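Local coordinates for tyrosine--tRNA ligase, mitochondrial (PDB 5IHX), which probably charges mitochondrial tyrosine tRNA with its amino acid in an ATP-dependent reaction, as a class I aminoacyl-tRNA synthetase, here as a C-terminally truncated form that binds tyrosine, at residues I68-D73 against L85-L90; P77-G82 against M138-L143; G238-Y243 against T281-T286. All coordinates share one frame; numbering follows the deposited sequence.

Contact 1 (I68-D73 against L85-L90); sequences IYAGVD and LPFMVL. With TYR (tyrosine), chain C.
Ile68 starts the strand by sending both its branches onto helix 84-95. With CG1 lying anti to the backbone N (chi1 178°) and the chain extended beyond it, CD1 reaches Val89 CG1 at 4.0 Å, the two side chains crossing at about a right angle, while the shorter branch, CG2, rests 3.9 Å from Leu90 CD2. Tyr69 turns away from the helix. Its OH donates a hydrogen bond of 3.2 Å to the OH of the bound tyrosine, and that ligand oxygen lies at the edge of the Tyr69 ring, near its plane; Trp225 meets this ring edge-to-face. Ala70 points back to the helix, and its CB is packed among three side chains, 3.7 Å from Leu90 CD1 and 4.1 Å from Pro86 CB, with Phe87 CE1 slightly farther. At Gly71 the ligand comes right up to the main chain, its CD1 3.5 Å from Gly71 CA. Val72 then meets the rim of the Phe87 ring: CG1 is 3.9 Å from CZ, and Val72 CB lies in the ring plane. Past the strand, Asp73 belongs to the ligand side, its carboxylate oxygens held by Tyr217 and Thr108. No hydrogen bond links the segments; the axes of strand 68-72 and helical segment 85-90 pass 8.4 Å apart, their N-to-C directions 153° apart. This is the first half of a beta-alpha-beta unit completed by strand 100-104, the Rossmann-type core of class I synthetases, with apolar packing on one face of the strand and the tyrosine pocket on the other.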
loop_
_atom_site.group_PDB
_atom_site.type_symbol
_atom_site.label_atom_id
_atom_site.label_comp_id
_atom_site.label_asym_id
_atom_site.label_seq_id
_atom_site.Cartn_x
_atom_site.Cartn_y
_atom_site.Cartn_z
ATOM N N ILE A 68 -24.853 6.310 8.501
ATOM C CA ILE A 68 -23.922 5.921 9.553
ATOM C C ILE A 68 -23.519 4.469 9.337
ATOM O O ILE A 68 -24.328 3.672 8.872
ATOM C CB ILE A 68 -24.538 6.096 10.957
ATOM C CG1 ILE A 68 -23.559 5.627 12.036
ATOM C CG2 ILE A 68 -25.859 5.342 11.061
ATOM C CD1 ILE A 68 -23.963 6.026 13.444
ATOM N N TYR A 69 -22.270 4.126 9.648
ATOM C CA TYR A 69 -21.823 2.747 9.482
ATOM C C TYR A 69 -20.918 2.278 10.608
ATOM O O TYR A 69 -20.299 3.080 11.312
ATOM C CB TYR A 69 -21.103 2.571 8.138
ATOM C CG TYR A 69 -19.601 2.783 8.166
ATOM C CD1 TYR A 69 -18.736 1.704 8.298
ATOM C CD2 TYR A 69 -19.049 4.051 8.030
ATOM C CE1 TYR A 69 -17.365 1.881 8.316
ATOM C CE2 TYR A 69 -17.672 4.238 8.042
ATOM C CZ TYR A 69 -16.837 3.147 8.183
ATOM O OH TYR A 69 -15.470 3.320 8.196
ATOM N N ALA A 70 -20.882 0.959 10.777
ATOM C CA ALA A 70 -19.971 0.304 11.701
ATOM C C ALA A 70 -19.296 -0.841 10.967
ATOM O O ALA A 70 -19.929 -1.516 10.155
ATOM C CB ALA A 70 -20.712 -0.201 12.918
ATOM N N GLY A 71 -18.013 -1.047 11.246
ATOM C CA GLY A 71 -17.245 -2.089 10.591
ATOM C C GLY A 71 -16.931 -3.251 11.512
ATOM O O GLY A 71 -16.852 -3.087 12.728
ATOM N N VAL A 72 -16.757 -4.431 10.926
ATOM C CA VAL A 72 -16.352 -5.605 11.685
ATOM C C VAL A 72 -15.452 -6.484 10.823
ATOM O O VAL A 72 -15.758 -6.744 9.659
ATOM C CB VAL A 72 -17.574 -6.418 12.188
ATOM C CG1 VAL A 72 -18.497 -6.798 11.030
ATOM C CG2 VAL A 72 -17.121 -7.664 12.939
ATOM N N ASP A 73 -14.328 -6.913 11.392
ATOM C CA ASP A 73 -13.397 -7.794 10.694
ATOM C C ASP A 73 -13.679 -9.251 11.071
ATOM O O ASP A 73 -13.667 -9.599 12.252
ATOM C CB ASP A 73 -11.945 -7.434 11.021
ATOM C CG ASP A 73 -11.451 -6.217 10.251
ATOM O OD1 ASP A 73 -10.301 -5.791 10.487
ATOM O OD2 ASP A 73 -12.192 -5.708 9.382
ATOM N N LEU A 85 -22.629 -3.470 20.640
ATOM C CA LEU A 85 -23.073 -2.107 20.937
ATOM C C LEU A 85 -23.034 -1.187 19.711
ATOM O O LEU A 85 -23.978 -0.431 19.486
ATOM C CB LEU A 85 -22.258 -1.499 22.083
ATOM C CG LEU A 85 -22.430 -2.163 23.458
ATOM C CD1 LEU A 85 -21.772 -1.324 24.545
ATOM C CD2 LEU A 85 -23.893 -2.436 23.798
ATOM N N PRO A 86 -21.957 -1.244 18.912
ATOM C CA PRO A 86 -22.014 -0.448 17.680
ATOM C C PRO A 86 -23.182 -0.846 16.775
ATOM O O PRO A 86 -23.738 -0.004 16.071
ATOM C CB PRO A 86 -20.674 -0.748 17.006
ATOM C CG PRO A 86 -19.765 -1.101 18.123
ATOM C CD PRO A 86 -20.619 -1.822 19.129
ATOM N N PHE A 87 -23.553 -2.121 16.796
ATOM C CA PHE A 87 -24.661 -2.586 15.968
ATOM C C PHE A 87 -26.011 -2.285 16.617
ATOM O O PHE A 87 -27.025 -2.185 15.925
ATOM C CB PHE A 87 -24.510 -4.075 15.660
ATOM C CG PHE A 87 -23.293 -4.386 14.835
ATOM C CD1 PHE A 87 -23.161 -3.861 13.561
ATOM C CD2 PHE A 87 -22.289 -5.206 15.320
ATOM C CE1 PHE A 87 -22.046 -4.131 12.792
ATOM C CE2 PHE A 87 -21.172 -5.484 14.552
ATOM C CZ PHE A 87 -21.054 -4.948 13.285
ATOM N N MET A 88 -26.029 -2.134 17.938
ATOM C CA MET A 88 -27.220 -1.635 18.615
ATOM C C MET A 88 -27.471 -0.194 18.170
ATOM O O MET A 88 -28.619 0.226 18.009
ATOM C CB MET A 88 -27.074 -1.709 20.137
ATOM C CG MET A 88 -26.999 -3.123 20.702
ATOM S SD MET A 88 -28.413 -4.166 20.291
ATOM C CE MET A 88 -29.777 -3.170 20.884
ATOM N N VAL A 89 -26.394 0.565 17.979
ATOM C CA VAL A 89 -26.506 1.932 17.468
ATOM C C VAL A 89 -27.103 1.939 16.061
ATOM O O VAL A 89 -27.974 2.755 15.758
ATOM C CB VAL A 89 -25.132 2.646 17.457
ATOM C CG1 VAL A 89 -25.195 3.958 16.680
ATOM C CG2 VAL A 89 -24.658 2.903 18.878
ATOM N N LEU A 90 -26.637 1.031 15.207
ATOM C CA LEU A 90 -27.154 0.944 13.845
ATOM C C LEU A 90 -28.604 0.464 13.844
ATOM O O LEU A 90 -29.406 0.888 13.013
ATOM C CB LEU A 90 -26.297 0.006 12.987
ATOM C CG LEU A 90 -24.840 0.394 12.720
ATOM C CD1 LEU A 90 -24.220 -0.581 11.728
ATOM C CD2 LEU A 90 -24.711 1.827 12.220
HETATM N N TYR C . -11.038 -1.917 12.431
HETATM C CA TYR C . -12.322 -2.326 13.070
HETATM C C TYR C . -12.085 -3.393 14.133
HETATM O O TYR C . -12.849 -3.520 15.091
HETATM C CB TYR C . -13.302 -2.845 12.016
HETATM C CG TYR C . -13.454 -1.922 10.833
HETATM C CD1 TYR C . -14.031 -0.666 10.978
HETATM C CD2 TYR C . -13.020 -2.302 9.569
HETATM C CE1 TYR C . -14.173 0.181 9.901
HETATM C CE2 TYR C . -13.156 -1.462 8.486
HETATM C CZ TYR C . -13.735 -0.221 8.657
HETATM O OH TYR C . -13.873 0.622 7.582
HETATM O OXT TYR C . -11.123 -4.157 14.052
#

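Contact 2 (P77-G82 against M138-L143); sequences PSMHVG and MQLKKL
Gln139 reaches from helix 126-153 to the loop and uses both ends of its amide there. Its OE1 accepts a hydrogen bond from the backbone N of Met79 at 2.8 Å, with an N-H...O angle of 165°; the N-H arrives in the carbonyl plane, on a lone pair. The other end, NE2, gives a weak bond of 3.3 Å to Ser78 OG. That hydroxyl does double duty, since OG also donates to the carbonyl O of Met79 at 2.6 Å. Hydrogen bonding therefore runs from the glutamine amide through the serine hydroxyl to a main-chain carbonyl, while the amide oxygen takes the N-H of the same Met79. CG of Gln139 stands anti to its own backbone N (chi1 180°) and the chain is extended beyond it, which carries the amide clear of the helix to the loop. OE1 also approaches Met79 CB, at 3.3 Å. Beside this polar patch the Met79 chain bends at chi3 (-66°), bringing CE against two leucines: Leu140 CD2 at 3.4 Å, tighter than usual for two carbons, and Leu143 CD2 at 4.2 Å. Leu140 in turn packs on Leu166 of strand 164-168. Met79 is also joined by a backbone hydrogen bond to Leu302. Directly after it comes His80-Val81-Gly82-His83, consistent with the HIGH signature of class I synthetases. The strong bond to OE1, helped by the weak one from NE2, is consistent with this orientation of the Gln139 amide and gives the N-H of buried Met79 its acceptor, with no charged group taking part across the interface.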
loop_
_atom_site.group_PDB
_atom_site.type_symbol
_atom_site.label_atom_id
_atom_site.label_comp_id
_atom_site.label_asym_id
_atom_site.label_seq_id
_atom_site.Cartn_x
_atom_site.Cartn_y
_atom_site.Cartn_z
ATOM N N PRO A 77 -15.862 -17.296 12.778
ATOM C CA PRO A 77 -17.057 -17.575 11.972
ATOM C C PRO A 77 -18.304 -16.874 12.510
ATOM O O PRO A 77 -19.339 -16.843 11.844
ATOM C CB PRO A 77 -17.198 -19.096 12.072
ATOM C CG PRO A 77 -16.514 -19.461 13.333
ATOM C CD PRO A 77 -15.385 -18.493 13.492
ATOM N N SER A 78 -18.190 -16.311 13.708
ATOM C CA SER A 78 -19.317 -15.680 14.378
ATOM C C SER A 78 -18.886 -14.445 15.153
ATOM O O SER A 78 -17.750 -14.350 15.618
ATOM C CB SER A 78 -19.993 -16.670 15.329
ATOM O OG SER A 78 -20.926 -16.008 16.166
ATOM N N MET A 79 -19.807 -13.498 15.279
ATOM C CA MET A 79 -19.654 -12.405 16.224
ATOM C C MET A 79 -20.051 -12.883 17.611
ATOM O O MET A 79 -20.689 -13.931 17.757
ATOM C CB MET A 79 -20.515 -11.216 15.806
ATOM C CG MET A 79 -20.063 -10.550 14.517
ATOM S SD MET A 79 -20.984 -9.048 14.162
ATOM C CE MET A 79 -22.617 -9.732 13.878
ATOM N N HIS A 80 -19.675 -12.109 18.624
ATOM C CA HIS A 80 -20.076 -12.383 19.997
ATOM C C HIS A 80 -20.627 -11.105 20.611
ATOM O O HIS A 80 -20.647 -10.058 19.966
ATOM C CB HIS A 80 -18.900 -12.924 20.819
ATOM C CG HIS A 80 -17.667 -12.084 20.734
ATOM N ND1 HIS A 80 -17.351 -11.128 21.677
ATOM C CD2 HIS A 80 -16.663 -12.064 19.827
ATOM C CE1 HIS A 80 -16.209 -10.550 21.346
ATOM N NE2 HIS A 80 -15.772 -11.100 20.228
ATOM N N VAL A 81 -21.076 -11.196 21.856
ATOM C CA VAL A 81 -21.759 -10.088 22.514
ATOM C C VAL A 81 -20.881 -8.836 22.554
ATOM O O VAL A 81 -21.391 -7.717 22.567
ATOM C CB VAL A 81 -22.198 -10.489 23.939
ATOM C CG1 VAL A 81 -22.723 -9.285 24.718
ATOM C CG2 VAL A 81 -23.259 -11.572 23.870
ATOM N N GLY A 82 -19.565 -9.028 22.569
ATOM C CA GLY A 82 -18.631 -7.915 22.599
ATOM C C GLY A 82 -18.655 -7.025 21.363
ATOM O O GLY A 82 -18.113 -5.921 21.389
ATOM N N MET A 138 -23.498 -14.153 6.414
ATOM C CA MET A 138 -24.831 -14.708 6.626
ATOM C C MET A 138 -25.425 -14.218 7.942
ATOM O O MET A 138 -26.602 -13.865 8.013
ATOM C CB MET A 138 -24.785 -16.236 6.631
ATOM C CG MET A 138 -24.541 -16.868 5.269
ATOM S SD MET A 138 -24.205 -18.639 5.386
ATOM C CE MET A 138 -25.669 -19.223 6.243
ATOM N N GLN A 139 -24.598 -14.194 8.981
ATOM C CA GLN A 139 -25.054 -13.787 10.305
ATOM C C GLN A 139 -25.471 -12.322 10.329
ATOM O O GLN A 139 -26.429 -11.954 11.007
ATOM C CB GLN A 139 -23.965 -14.041 11.346
ATOM C CG GLN A 139 -24.367 -13.634 12.756
ATOM C CD GLN A 139 -23.358 -14.060 13.798
ATOM O OE1 GLN A 139 -22.362 -13.374 14.035
ATOM N NE2 GLN A 139 -23.620 -15.197 14.440
ATOM N N LEU A 140 -24.747 -11.491 9.587
ATOM C CA LEU A 140 -25.053 -10.067 9.517
ATOM C C LEU A 140 -26.347 -9.827 8.746
ATOM O O LEU A 140 -27.139 -8.952 9.098
ATOM C CB LEU A 140 -23.895 -9.306 8.869
ATOM C CG LEU A 140 -22.642 -9.150 9.735
ATOM C CD1 LEU A 140 -21.464 -8.677 8.901
ATOM C CD2 LEU A 140 -22.902 -8.171 10.868
ATOM N N LYS A 141 -26.557 -10.603 7.691
ATOM C CA LYS A 141 -27.807 -10.548 6.945
ATOM C C LYS A 141 -28.954 -10.915 7.883
ATOM O O LYS A 141 -29.984 -10.238 7.935
ATOM C CB LYS A 141 -27.762 -11.500 5.749
ATOM C CG LYS A 141 -27.060 -10.930 4.522
ATOM C CD LYS A 141 -27.534 -11.595 3.235
ATOM C CE LYS A 141 -28.388 -10.654 2.399
ATOM N NZ LYS A 141 -29.109 -11.367 1.308
ATOM N N LYS A 142 -28.749 -11.995 8.630
ATOM C CA LYS A 142 -29.723 -12.487 9.598
ATOM C C LYS A 142 -30.006 -11.442 10.681
ATOM O O LYS A 142 -31.159 -11.206 11.046
ATOM C CB LYS A 142 -29.206 -13.788 10.221
ATOM C CG LYS A 142 -30.100 -14.426 11.267
ATOM C CD LYS A 142 -29.533 -15.782 11.679
ATOM C CE LYS A 142 -30.335 -16.441 12.792
ATOM N NZ LYS A 142 -30.110 -15.787 14.109
ATOM N N LEU A 143 -28.951 -10.812 11.188
ATOM C CA LEU A 143 -29.099 -9.785 12.212
ATOM C C LEU A 143 -29.901 -8.596 11.686
ATOM O O LEU A 143 -30.727 -8.028 12.400
ATOM C CB LEU A 143 -27.728 -9.321 12.709
ATOM C CG LEU A 143 -27.735 -8.217 13.773
ATOM C CD1 LEU A 143 -28.433 -8.690 15.043
ATOM C CD2 LEU A 143 -26.317 -7.759 14.084
#

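Contact 3 (G238-Y243 against T281-T286); sequences GGSDQY and TPLLTT. With TYR (tyrosine), chain C.
Thr281 N donates to Gly238 O at 2.9 Å, and the N sits nearly along the C=O axis (164° at the oxygen), although the N-H itself is less straight, at 147°. The same carbonyl oxygen is what the Thr281 side chain meets from its base outward. CB stands 4.0 Å from Gly238 O; at the branch, OG1 comes to 3.3 Å from that oxygen and 3.7 Å from Gly239 CA, while CG2 lies about as far from the oxygen as CB does. A chi1 of 54° puts OG1 between the backbone N and the carbonyl carbon, leaving it on the same side as the N-H that grips Gly238. A step farther on, Ser240 N is close to Thr281 O but badly angled for a hydrogen bond, and Ser240 OG touches Leu283 CB at 3.6 Å. Gln242, of the tyrosine pocket and at the N-cap of helix 243-259, turns to the ligand: the bound tyrosine's N gives its OE1 a weak bond of 3.4 Å. Asn245 also donates to OE1, and NE2 is bonded to Asp113. The segments follow the C-terminal ends of neighbouring parallel strands 235-238 and 277-280, the edge where a Rossmann-type fold carries its ligand site, the first continuing through a 3-10 turn into helix 243-259. Thr281 packs there against the start of helix 84-95, and Pro282 and Leu284 lean on helix 321-331.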
loop_
_atom_site.group_PDB
_atom_site.type_symbol
_atom_site.label_atom_id
_atom_site.label_comp_id
_atom_site.label_asym_id
_atom_site.label_seq_id
_atom_site.Cartn_x
_atom_site.Cartn_y
_atom_site.Cartn_z
ATOM N N GLY A 238 -17.957 2.990 16.216
ATOM C CA GLY A 238 -17.137 1.826 16.498
ATOM C C GLY A 238 -17.023 1.561 17.985
ATOM O O GLY A 238 -17.576 2.297 18.799
ATOM N N GLY A 239 -16.318 0.491 18.341
ATOM C CA GLY A 239 -16.055 0.186 19.734
ATOM C C GLY A 239 -15.163 1.240 20.367
ATOM O O GLY A 239 -14.587 2.074 19.670
ATOM N N SER A 240 -15.056 1.204 21.692
ATOM C CA SER A 240 -14.255 2.173 22.439
ATOM C C SER A 240 -12.809 2.274 21.948
ATOM O O SER A 240 -12.242 3.365 21.897
ATOM C CB SER A 240 -14.261 1.814 23.924
ATOM O OG SER A 240 -13.895 0.458 24.111
ATOM N N ASP A 241 -12.217 1.142 21.584
ATOM C CA ASP A 241 -10.811 1.117 21.183
ATOM C C ASP A 241 -10.588 1.633 19.761
ATOM O O ASP A 241 -9.457 1.651 19.275
ATOM C CB ASP A 241 -10.254 -0.304 21.296
ATOM C CG ASP A 241 -10.857 -1.249 20.274
ATOM O OD1 ASP A 241 -12.038 -1.063 19.911
ATOM O OD2 ASP A 241 -10.148 -2.175 19.828
ATOM N N GLN A 242 -11.660 2.061 19.100
ATOM C CA GLN A 242 -11.574 2.522 17.715
ATOM C C GLN A 242 -11.474 4.040 17.612
ATOM O O GLN A 242 -11.522 4.590 16.512
ATOM C CB GLN A 242 -12.783 2.026 16.917
ATOM C CG GLN A 242 -12.774 0.528 16.669
ATOM C CD GLN A 242 -11.600 0.102 15.809
ATOM O OE1 GLN A 242 -11.413 0.611 14.703
ATOM N NE2 GLN A 242 -10.791 -0.815 16.321
ATOM N N TYR A 243 -11.339 4.712 18.751
ATOM C CA TYR A 243 -11.240 6.168 18.765
ATOM C C TYR A 243 -10.129 6.651 17.836
ATOM O O TYR A 243 -10.348 7.532 17.005
ATOM C CB TYR A 243 -10.992 6.686 20.182
ATOM C CG TYR A 243 -11.074 8.192 20.281
ATOM C CD1 TYR A 243 -9.962 8.985 20.030
ATOM C CD2 TYR A 243 -12.266 8.822 20.609
ATOM C CE1 TYR A 243 -10.034 10.361 20.111
ATOM C CE2 TYR A 243 -12.348 10.197 20.692
ATOM C CZ TYR A 243 -11.228 10.963 20.443
ATOM O OH TYR A 243 -11.304 12.334 20.523
ATOM N N THR A 281 -18.677 3.470 21.268
ATOM C CA THR A 281 -19.582 2.877 22.243
ATOM C C THR A 281 -18.757 2.421 23.447
ATOM O O THR A 281 -17.566 2.143 23.305
ATOM C CB THR A 281 -20.363 1.693 21.637
ATOM O OG1 THR A 281 -19.445 0.744 21.081
ATOM C CG2 THR A 281 -21.301 2.175 20.539
ATOM N N PRO A 282 -19.380 2.347 24.637
ATOM C CA PRO A 282 -18.648 2.031 25.873
ATOM C C PRO A 282 -18.021 0.637 25.911
ATOM O O PRO A 282 -18.453 -0.265 25.192
ATOM C CB PRO A 282 -19.723 2.160 26.962
ATOM C CG PRO A 282 -21.023 2.059 26.252
ATOM C CD PRO A 282 -20.799 2.646 24.901
ATOM N N LEU A 283 -17.000 0.485 26.754
ATOM C CA LEU A 283 -16.329 -0.797 26.952
ATOM C C LEU A 283 -17.047 -1.675 27.969
ATOM O O LEU A 283 -17.314 -1.249 29.094
ATOM C CB LEU A 283 -14.888 -0.572 27.419
ATOM C CG LEU A 283 -14.002 -1.817 27.540
ATOM C CD1 LEU A 283 -13.823 -2.508 26.194
ATOM C CD2 LEU A 283 -12.655 -1.456 28.148
ATOM N N LEU A 284 -17.378 -2.894 27.556
ATOM C CA LEU A 284 -18.011 -3.870 28.436
ATOM C C LEU A 284 -16.972 -4.599 29.292
ATOM O O LEU A 284 -16.021 -5.171 28.759
ATOM C CB LEU A 284 -18.827 -4.865 27.611
ATOM C CG LEU A 284 -19.954 -4.227 26.792
ATOM C CD1 LEU A 284 -20.527 -5.217 25.791
ATOM C CD2 LEU A 284 -21.049 -3.698 27.709
ATOM N N THR A 285 -17.159 -4.579 30.611
ATOM C CA THR A 285 -16.265 -5.288 31.528
ATOM C C THR A 285 -16.983 -6.446 32.215
ATOM O O THR A 285 -18.212 -6.470 32.292
ATOM C CB THR A 285 -15.701 -4.353 32.616
ATOM O OG1 THR A 285 -16.773 -3.847 33.422
ATOM C CG2 THR A 285 -14.937 -3.195 31.990
ATOM N N THR A 286 -16.202 -7.403 32.711
ATOM C CA THR A 286 -16.737 -8.534 33.464
ATOM C C THR A 286 -16.565 -8.300 34.962
ATOM O O THR A 286 -16.061 -7.257 35.382
ATOM C CB THR A 286 -16.043 -9.855 33.076
ATOM O OG1 THR A 286 -14.645 -9.775 33.385
ATOM C CG2 THR A 286 -16.220 -10.137 31.591
HETATM N N TYR C . -11.038 -1.917 12.431
HETATM C CA TYR C . -12.322 -2.326 13.070
HETATM C C TYR C . -12.085 -3.393 14.133
HETATM O O TYR C . -12.849 -3.520 15.091
HETATM C CB TYR C . -13.302 -2.845 12.016
HETATM C CG TYR C . -13.454 -1.922 10.833
HETATM C CD1 TYR C . -14.031 -0.666 10.978
HETATM C CD2 TYR C . -13.020 -2.302 9.569
HETATM C CE1 TYR C . -14.173 0.181 9.901
HETATM C CE2 TYR C . -13.156 -1.462 8.486
HETATM C CZ TYR C . -13.735 -0.221 8.657
HETATM O OH TYR C . -13.873 0.622 7.582
HETATM O OXT TYR C . -11.123 -4.157 14.052
#

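How the contacts relate
From the N terminus, strand 68-72 leads into the loop 77-82 and then into helix 84-95, where contact 1 closes a short connection of eleven residues. Contact 2 crosses it: its first segment lies inside that connection, its second much later, on helix 126-153. Contact 3 follows in series, spanning helix 243-259 and strand 277-280. The three touch one another. Phe87 CE2 of contact 1 packs on Met79 SD at 3.6 Å, and Pro86 CD approaches Thr281 OG1 at 3.4 Å. Helix 84-95 thus has the 77-82 loop and the 281-286 segment as neighbours, while contacts 1 and 3 both reach the bound tyrosine.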